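Local coordinates for type C neurotoxin (PDB 3PME), which is the receptor-binding domain of a mosaic botulinum neurotoxin and probably binds gangliosides and phospholipid at the nerve-cell surface, at residues R302-I313 / C325-G336. Residues are numbered along the deposited sequence; the frame is centred on the assembly and turned at random.
Sequences REYMIIRDTDTI and CVYALKLQSNLG
Two neighbouring antiparallel strands of the C-terminal trefoil domain, 302-308 and 326-332, pair here through Met305 with Gln332 and Ile307 with Lys330, both hydrogen-bonded pairs. Met305 N reaches Gln332 O at 2.9 Å, and Lys330 N bonds Ile307 O. Asp309 N also bonds Ala328 O before the chain loops out at Thr310 and Asp311 and comes back, Ile313 N meeting Val326 O at 3.0 Å.

Beside this loop the guanidinium of Arg308 lies flat over one face of the Tyr327 ring, its plane 10° from the ring's and CZ 3.7 Å from the ring centroid, a cation-pi stack. Asp309 O, lying in the guanidinium plane, accepts from Arg308 NE at 2.9 Å and, at a longer distance, from Arg308 NH1, a side-on grip that resists rotation of the group. A water joins Arg308 NH2 to Tyr327 OH. The Asp309 carboxylate lies against CD of Lys330, but Asp309 OD1 stays 4.0 Å from Lys330 NZ, too far for a salt bridge; Asp309 OD2 forms one with Arg377 and also takes a water that bridges to Ala328 N.

Toward the other end, CG of Tyr304 is anti to its carbonyl carbon (chi1 -63°), laying the ring across Leu331, whose CD1 covers one face. Met305 SD sits 3.4 Å from Gly336 O, while Leu335 CD2 packs on Met305 CB. Ile306, Leu329 and Leu331 share a face of the sheet, and their side chains pack on Leu256 of strand 255-260, a mostly apolar packing consistent with a beta-trefoil.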
ATOM      1  N   ARG A 302      13.581 -23.442 -15.845  1.00 19.76           N
ATOM      2  CA  ARG A 302      12.808 -24.518 -15.232  1.00 19.94           C
ATOM      3  C   ARG A 302      11.989 -23.953 -14.087  1.00 19.12           C
ATOM      4  O   ARG A 302      12.469 -23.097 -13.340  1.00 19.56           O
ATOM      5  CB  ARG A 302      13.705 -25.651 -14.733  1.00 21.30           C
ATOM      6  CG  ARG A 302      12.945 -26.720 -13.973  1.00 21.78           C
ATOM      7  CD  ARG A 302      13.741 -28.020 -13.833  1.00 24.91           C
ATOM      8  NE  ARG A 302      13.893 -28.686 -15.120  1.00 27.97           N
ATOM      9  CZ  ARG A 302      12.953 -29.430 -15.699  1.00 27.48           C
ATOM     10  NH1 ARG A 302      11.769 -29.618 -15.117  1.00 24.99           N
ATOM     11  NH2 ARG A 302      13.203 -29.986 -16.877  1.00 27.51           N
ATOM     12  N   GLU A 303      10.761 -24.438 -13.960  1.00 19.97           N
ATOM     13  CA  GLU A 303       9.863 -24.025 -12.881  1.00 19.65           C
ATOM     14  C   GLU A 303      10.072 -24.899 -11.645  1.00 19.01           C
ATOM     15  O   GLU A 303      10.058 -26.126 -11.725  1.00 21.30           O
ATOM     16  CB  GLU A 303       8.407 -24.117 -13.347  1.00 19.14           C
ATOM     17  CG  GLU A 303       7.408 -23.548 -12.343  1.00 18.73           C
ATOM     18  CD  GLU A 303       5.988 -23.485 -12.884  1.00 22.57           C
ATOM     19  OE1 GLU A 303       5.668 -24.202 -13.863  1.00 22.42           O
ATOM     20  OE2 GLU A 303       5.185 -22.693 -12.331  1.00 23.08           O
ATOM     21  N   TYR A 304      10.267 -24.262 -10.492  1.00 16.89           N
ATOM     22  CA  TYR A 304      10.462 -24.985  -9.249  1.00 17.39           C
ATOM     23  C   TYR A 304       9.441 -24.518  -8.234  1.00 17.75           C
ATOM     24  O   TYR A 304       8.916 -23.413  -8.351  1.00 18.03           O
ATOM     25  CB  TYR A 304      11.842 -24.677  -8.661  1.00 17.40           C
ATOM     26  CG  TYR A 304      12.998 -25.111  -9.525  1.00 17.80           C
ATOM     27  CD1 TYR A 304      13.555 -26.379  -9.375  1.00 20.89           C
ATOM     28  CD2 TYR A 304      13.522 -24.257 -10.493  1.00 18.60           C
ATOM     29  CE1 TYR A 304      14.624 -26.788 -10.166  1.00 21.15           C
ATOM     30  CE2 TYR A 304      14.585 -24.656 -11.293  1.00 20.70           C
ATOM     31  CZ  TYR A 304      15.132 -25.921 -11.117  1.00 20.04           C
ATOM     32  OH  TYR A 304      16.188 -26.314 -11.906  1.00 22.79           O
ATOM     33  N   MET A 305       9.166 -25.352  -7.234  1.00 18.70           N
ATOM     34  CA  MET A 305       8.434 -24.884  -6.064  1.00 18.57           C
ATOM     35  C   MET A 305       9.369 -24.820  -4.860  1.00 16.49           C
ATOM     36  O   MET A 305      10.313 -25.597  -4.760  1.00 17.18           O
ATOM     37  CB  MET A 305       7.220 -25.768  -5.761  1.00 19.60           C
ATOM     38  CG  MET A 305       7.561 -27.165  -5.318  1.00 21.84           C
ATOM     39  SD  MET A 305       6.059 -28.121  -4.986  1.00 24.45           S
ATOM     40  CE  MET A 305       5.323 -27.133  -3.701  1.00 21.32           C
ATOM     41  N   ILE A 306       9.139 -23.856  -3.971  1.00 17.13           N
ATOM     42  CA  ILE A 306       9.931 -23.744  -2.767  1.00 16.19           C
ATOM     43  C   ILE A 306       9.425 -24.719  -1.718  1.00 18.03           C
ATOM     44  O   ILE A 306       8.220 -24.804  -1.460  1.00 19.46           O
ATOM     45  CB  ILE A 306       9.888 -22.305  -2.203  1.00 16.40           C
ATOM     46  CG1 ILE A 306      10.493 -21.331  -3.220  1.00 18.43           C
ATOM     47  CG2 ILE A 306      10.622 -22.238  -0.871  1.00 18.84           C
ATOM     48  CD1 ILE A 306      10.463 -19.861  -2.767  1.00 20.47           C
ATOM     49  N   ILE A 307      10.345 -25.456  -1.109  1.00 18.66           N
ATOM     50  CA  ILE A 307       9.976 -26.356  -0.026  1.00 18.27           C
ATOM     51  C   ILE A 307      10.846 -26.112   1.186  1.00 19.05           C
ATOM     52  O   ILE A 307      11.931 -25.562   1.068  1.00 18.58           O
ATOM     53  CB  ILE A 307      10.104 -27.836  -0.437  1.00 18.18           C
ATOM     54  CG1 ILE A 307      11.554 -28.179  -0.805  1.00 19.66           C
ATOM     55  CG2 ILE A 307       9.150 -28.138  -1.589  1.00 19.42           C
ATOM     56  CD1 ILE A 307      11.844 -29.691  -0.869  1.00 21.83           C
ATOM     57  N   ARG A 308      10.337 -26.502   2.344  1.00 19.65           N
ATOM     58  CA  ARG A 308      11.129 -26.540   3.566  1.00 20.73           C
ATOM     59  C   ARG A 308      12.031 -27.772   3.537  1.00 23.65           C
ATOM     60  O   ARG A 308      11.611 -28.838   3.087  1.00 22.83           O
ATOM     61  CB  ARG A 308      10.191 -26.637   4.769  1.00 24.15           C
ATOM     62  CG  ARG A 308      10.747 -26.090   6.058  1.00 24.11           C
ATOM     63  CD  ARG A 308      10.039 -26.719   7.251  1.00 23.63           C
ATOM     64  NE  ARG A 308      10.598 -28.039   7.490  1.00 29.57           N
ATOM     65  CZ  ARG A 308      10.177 -28.900   8.406  1.00 26.90           C
ATOM     66  NH1 ARG A 308      10.790 -30.065   8.524  1.00 26.90           N
ATOM     67  NH2 ARG A 308       9.156 -28.600   9.203  1.00 29.89           N
ATOM     68  N   ASP A 309      13.265 -27.635   4.009  1.00 20.93           N
ATOM     69  CA  ASP A 309      14.134 -28.795   4.194  1.00 22.33           C
ATOM     70  C   ASP A 309      13.566 -29.634   5.343  1.00 23.29           C
ATOM     71  O   ASP A 309      12.972 -29.097   6.286  1.00 22.90           O
ATOM     72  CB  ASP A 309      15.558 -28.331   4.516  1.00 22.31           C
ATOM     73  CG  ASP A 309      16.606 -29.369   4.187  1.00 26.65           C
ATOM     74  OD1 ASP A 309      16.242 -30.518   3.870  1.00 30.67           O
ATOM     75  OD2 ASP A 309      17.804 -29.028   4.249  1.00 26.21           O
ATOM     76  N   THR A 310      13.723 -30.951   5.258  1.00 23.37           N
ATOM     77  CA  THR A 310      13.231 -31.867   6.287  1.00 22.94           C
ATOM     78  C   THR A 310      14.145 -31.880   7.516  1.00 25.05           C
ATOM     79  O   THR A 310      13.683 -32.059   8.643  1.00 29.47           O
ATOM     80  CB  THR A 310      13.114 -33.302   5.725  1.00 27.89           C
ATOM     81  OG1 THR A 310      14.397 -33.720   5.268  1.00 35.56           O
ATOM     82  CG2 THR A 310      12.154 -33.331   4.547  1.00 32.62           C
ATOM     83  N   ASP A 311      15.443 -31.696   7.295  1.00 22.88           N
ATOM     84  CA  ASP A 311      16.389 -31.622   8.408  1.00 24.90           C
ATOM     85  C   ASP A 311      16.892 -30.196   8.632  1.00 25.33           C
ATOM     86  O   ASP A 311      16.858 -29.367   7.718  1.00 23.03           O
ATOM     87  CB  ASP A 311      17.557 -32.587   8.197  1.00 32.45           C
ATOM     88  CG  ASP A 311      17.166 -34.037   8.451  1.00 41.07           C
ATOM     89  OD1 ASP A 311      16.038 -34.278   8.938  1.00 42.67           O
ATOM     90  OD2 ASP A 311      17.988 -34.934   8.173  1.00 46.79           O
ATOM     91  N   THR A 312      17.352 -29.920   9.849  1.00 22.79           N
ATOM     92  CA  THR A 312      17.822 -28.573  10.195  1.00 21.48           C
ATOM     93  C   THR A 312      19.164 -28.250   9.539  1.00 22.12           C
ATOM     94  O   THR A 312      19.799 -29.121   8.953  1.00 22.17           O
ATOM     95  CB  THR A 312      17.996 -28.385  11.718  1.00 24.86           C
ATOM     96  OG1 THR A 312      19.010 -29.283  12.194  1.00 24.69           O
ATOM     97  CG2 THR A 312      16.691 -28.641  12.457  1.00 23.42           C
ATOM     98  N   ILE A 313      19.609 -27.003   9.687  1.00 19.64           N
ATOM     99  CA  ILE A 313      20.834 -26.535   9.045  1.00 18.41           C
ATOM    100  C   ILE A 313      22.103 -27.015   9.748  1.00 18.24           C
ATOM    101  O   ILE A 313      23.212 -26.763   9.284  1.00 21.10           O
ATOM    102  CB  ILE A 313      20.849 -24.998   8.919  1.00 22.73           C
ATOM    103  CG1 ILE A 313      20.691 -24.340  10.293  1.00 20.15           C
ATOM    104  CG2 ILE A 313      19.718 -24.533   7.998  1.00 20.17           C
ATOM    105  CD1 ILE A 313      20.982 -22.824  10.267  1.00 19.99           C
ATOM    106  N   CYS A 325      14.302 -25.272  16.185  1.00 25.08           N
ATOM    107  CA  CYS A 325      14.781 -25.892  14.958  1.00 25.14           C
ATOM    108  C   CYS A 325      14.781 -24.890  13.817  1.00 22.63           C
ATOM    109  O   CYS A 325      13.855 -24.098  13.687  1.00 24.51           O
ATOM    110  CB  CYS A 325      13.905 -27.091  14.610  1.00 26.93           C
ATOM    111  SG  CYS A 325      13.790 -28.263  15.987  1.00 31.33           S
ATOM    112  N   VAL A 326      15.830 -24.923  13.004  1.00 20.13           N
ATOM    113  CA  VAL A 326      15.988 -23.969  11.912  1.00 20.16           C
ATOM    114  C   VAL A 326      16.171 -24.750  10.621  1.00 20.45           C
ATOM    115  O   VAL A 326      17.124 -25.510  10.499  1.00 19.48           O
ATOM    116  CB  VAL A 326      17.218 -23.072  12.116  1.00 21.00           C
ATOM    117  CG1 VAL A 326      17.392 -22.125  10.932  1.00 21.14           C
ATOM    118  CG2 VAL A 326      17.102 -22.280  13.424  1.00 20.61           C
ATOM    119  N   TYR A 327      15.256 -24.555   9.670  1.00 18.24           N
ATOM    120  CA  TYR A 327      15.270 -25.289   8.407  1.00 19.50           C
ATOM    121  C   TYR A 327      15.501 -24.348   7.230  1.00 19.16           C
ATOM    122  O   TYR A 327      14.870 -23.301   7.110  1.00 19.63           O
ATOM    123  CB  TYR A 327      13.948 -26.034   8.194  1.00 18.26           C
ATOM    124  CG  TYR A 327      13.546 -26.940   9.323  1.00 21.41           C
ATOM    125  CD1 TYR A 327      14.045 -28.236   9.411  1.00 21.31           C
ATOM    126  CD2 TYR A 327      12.649 -26.506  10.287  1.00 21.18           C
ATOM    127  CE1 TYR A 327      13.672 -29.067  10.457  1.00 20.23           C
ATOM    128  CE2 TYR A 327      12.259 -27.333  11.323  1.00 23.71           C
ATOM    129  CZ  TYR A 327      12.775 -28.606  11.402  1.00 24.89           C
ATOM    130  OH  TYR A 327      12.386 -29.420  12.441  1.00 29.04           O
ATOM    131  N   ALA A 328      16.419 -24.723   6.360  1.00 18.47           N
ATOM    132  CA  ALA A 328      16.621 -23.997   5.121  1.00 19.36           C
ATOM    133  C   ALA A 328      15.450 -24.239   4.168  1.00 20.10           C
ATOM    134  O   ALA A 328      14.618 -25.131   4.378  1.00 19.64           O
ATOM    135  CB  ALA A 328      17.927 -24.431   4.471  1.00 21.03           C
ATOM    136  N   LEU A 329      15.399 -23.424   3.121  1.00 17.68           N
ATOM    137  CA  LEU A 329      14.412 -23.587   2.059  1.00 18.59           C
ATOM    138  C   LEU A 329      15.135 -24.060   0.809  1.00 18.81           C
ATOM    139  O   LEU A 329      16.290 -23.701   0.573  1.00 19.24           O
ATOM    140  CB  LEU A 329      13.708 -22.261   1.801  1.00 17.30           C
ATOM    141  CG  LEU A 329      13.028 -21.637   3.013  1.00 17.93           C
ATOM    142  CD1 LEU A 329      12.335 -20.375   2.549  1.00 20.07           C
ATOM    143  CD2 LEU A 329      12.029 -22.605   3.638  1.00 20.35           C
ATOM    144  N   LYS A 330      14.458 -24.869  -0.002  1.00 19.31           N
ATOM    145  CA  LYS A 330      15.082 -25.435  -1.192  1.00 20.44           C
ATOM    146  C   LYS A 330      14.131 -25.329  -2.364  1.00 19.14           C
ATOM    147  O   LYS A 330      12.949 -25.065  -2.181  1.00 19.12           O
ATOM    148  CB  LYS A 330      15.422 -26.916  -0.960  1.00 22.03           C
ATOM    149  CG  LYS A 330      16.263 -27.162   0.285  1.00 27.34           C
ATOM    150  CD  LYS A 330      16.342 -28.635   0.640  1.00 28.75           C
ATOM    151  CE  LYS A 330      17.102 -29.417  -0.406  1.00 35.57           C
ATOM    152  NZ  LYS A 330      17.201 -30.858  -0.030  1.00 39.26           N
ATOM    153  N   LEU A 331      14.665 -25.539  -3.564  1.00 19.47           N
ATOM    154  CA  LEU A 331      13.855 -25.627  -4.777  1.00 18.10           C
ATOM    155  C   LEU A 331      13.593 -27.094  -5.119  1.00 20.81           C
ATOM    156  O   LEU A 331      14.497 -27.934  -5.029  1.00 24.49           O
ATOM    157  CB  LEU A 331      14.572 -24.950  -5.950  1.00 18.77           C
ATOM    158  CG  LEU A 331      14.784 -23.436  -5.829  1.00 18.01           C
ATOM    159  CD1 LEU A 331      15.428 -22.839  -7.073  1.00 22.40           C
ATOM    160  CD2 LEU A 331      13.454 -22.767  -5.541  1.00 19.31           C
ATOM    161  N   GLN A 332      12.362 -27.386  -5.524  1.00 19.37           N
ATOM    162  CA  GLN A 332      11.965 -28.732  -5.949  1.00 20.87           C
ATOM    163  C   GLN A 332      11.369 -28.669  -7.354  1.00 21.42           C
ATOM    164  O   GLN A 332      10.493 -27.850  -7.628  1.00 20.26           O
ATOM    165  CB  GLN A 332      10.933 -29.309  -4.968  1.00 22.19           C
ATOM    166  CG  GLN A 332      10.268 -30.598  -5.445  1.00 25.77           C
ATOM    167  CD  GLN A 332       9.435 -31.242  -4.358  1.00 25.82           C
ATOM    168  OE1 GLN A 332       9.944 -31.586  -3.283  1.00 26.29           O
ATOM    169  NE2 GLN A 332       8.145 -31.395  -4.617  1.00 28.02           N
ATOM    170  N   SER A 333      11.819 -29.549  -8.253  1.00 22.22           N
ATOM    171  CA  SER A 333      11.335 -29.491  -9.636  1.00 21.07           C
ATOM    172  C   SER A 333      10.045 -30.279  -9.847  1.00 21.70           C
ATOM    173  O   SER A 333       9.305 -30.015 -10.797  1.00 23.09           O
ATOM    174  CB  SER A 333      12.417 -29.957 -10.614  1.00 25.78           C
ATOM    175  OG  SER A 333      12.788 -31.277 -10.310  1.00 27.55           O
ATOM    176  N   ASN A 334       9.772 -31.231  -8.955  1.00 22.52           N
ATOM    177  CA  ASN A 334       8.479 -31.914  -8.924  1.00 26.76           C
ATOM    178  C   ASN A 334       7.404 -30.975  -8.398  1.00 25.86           C
ATOM    179  O   ASN A 334       7.404 -30.605  -7.217  1.00 26.90           O
ATOM    180  CB  ASN A 334       8.543 -33.163  -8.043  1.00 29.11           C
ATOM    181  CG  ASN A 334       9.284 -34.301  -8.701  1.00 37.60           C
ATOM    182  OD1 ASN A 334       9.458 -34.323  -9.920  1.00 45.27           O
ATOM    183  ND2 ASN A 334       9.718 -35.265  -7.897  1.00 44.31           N
ATOM    184  N   LEU A 335       6.495 -30.561  -9.271  1.00 23.56           N
ATOM    185  CA  LEU A 335       5.472 -29.604  -8.879  1.00 24.42           C
ATOM    186  C   LEU A 335       4.172 -30.291  -8.454  1.00 26.49           C
ATOM    187  O   LEU A 335       3.748 -31.267  -9.071  1.00 28.81           O
ATOM    188  CB  LEU A 335       5.197 -28.635 -10.028  1.00 21.86           C
ATOM    189  CG  LEU A 335       6.407 -27.914 -10.623  1.00 20.85           C
ATOM    190  CD1 LEU A 335       5.971 -27.047 -11.791  1.00 22.31           C
ATOM    191  CD2 LEU A 335       7.120 -27.071  -9.570  1.00 20.77           C
ATOM    192  N   GLY A 336       3.537 -29.766  -7.413  1.00 27.71           N
ATOM    193  CA  GLY A 336       2.278 -30.300  -6.926  1.00 29.23           C
ATOM    194  C   GLY A 336       1.970 -29.806  -5.523  1.00 29.79           C
ATOM    195  O   GLY A 336       2.764 -29.062  -4.939  1.00 27.22           O
TER
HETATM  196  O   HOH W   1       9.931 -28.462 -13.012  1.00 22.03           O
HETATM  197  O   HOH W   2       9.840 -30.559  11.316  1.00 33.81           O
HETATM  198  O   HOH W   3      18.038 -27.192   6.529  1.00 21.30           O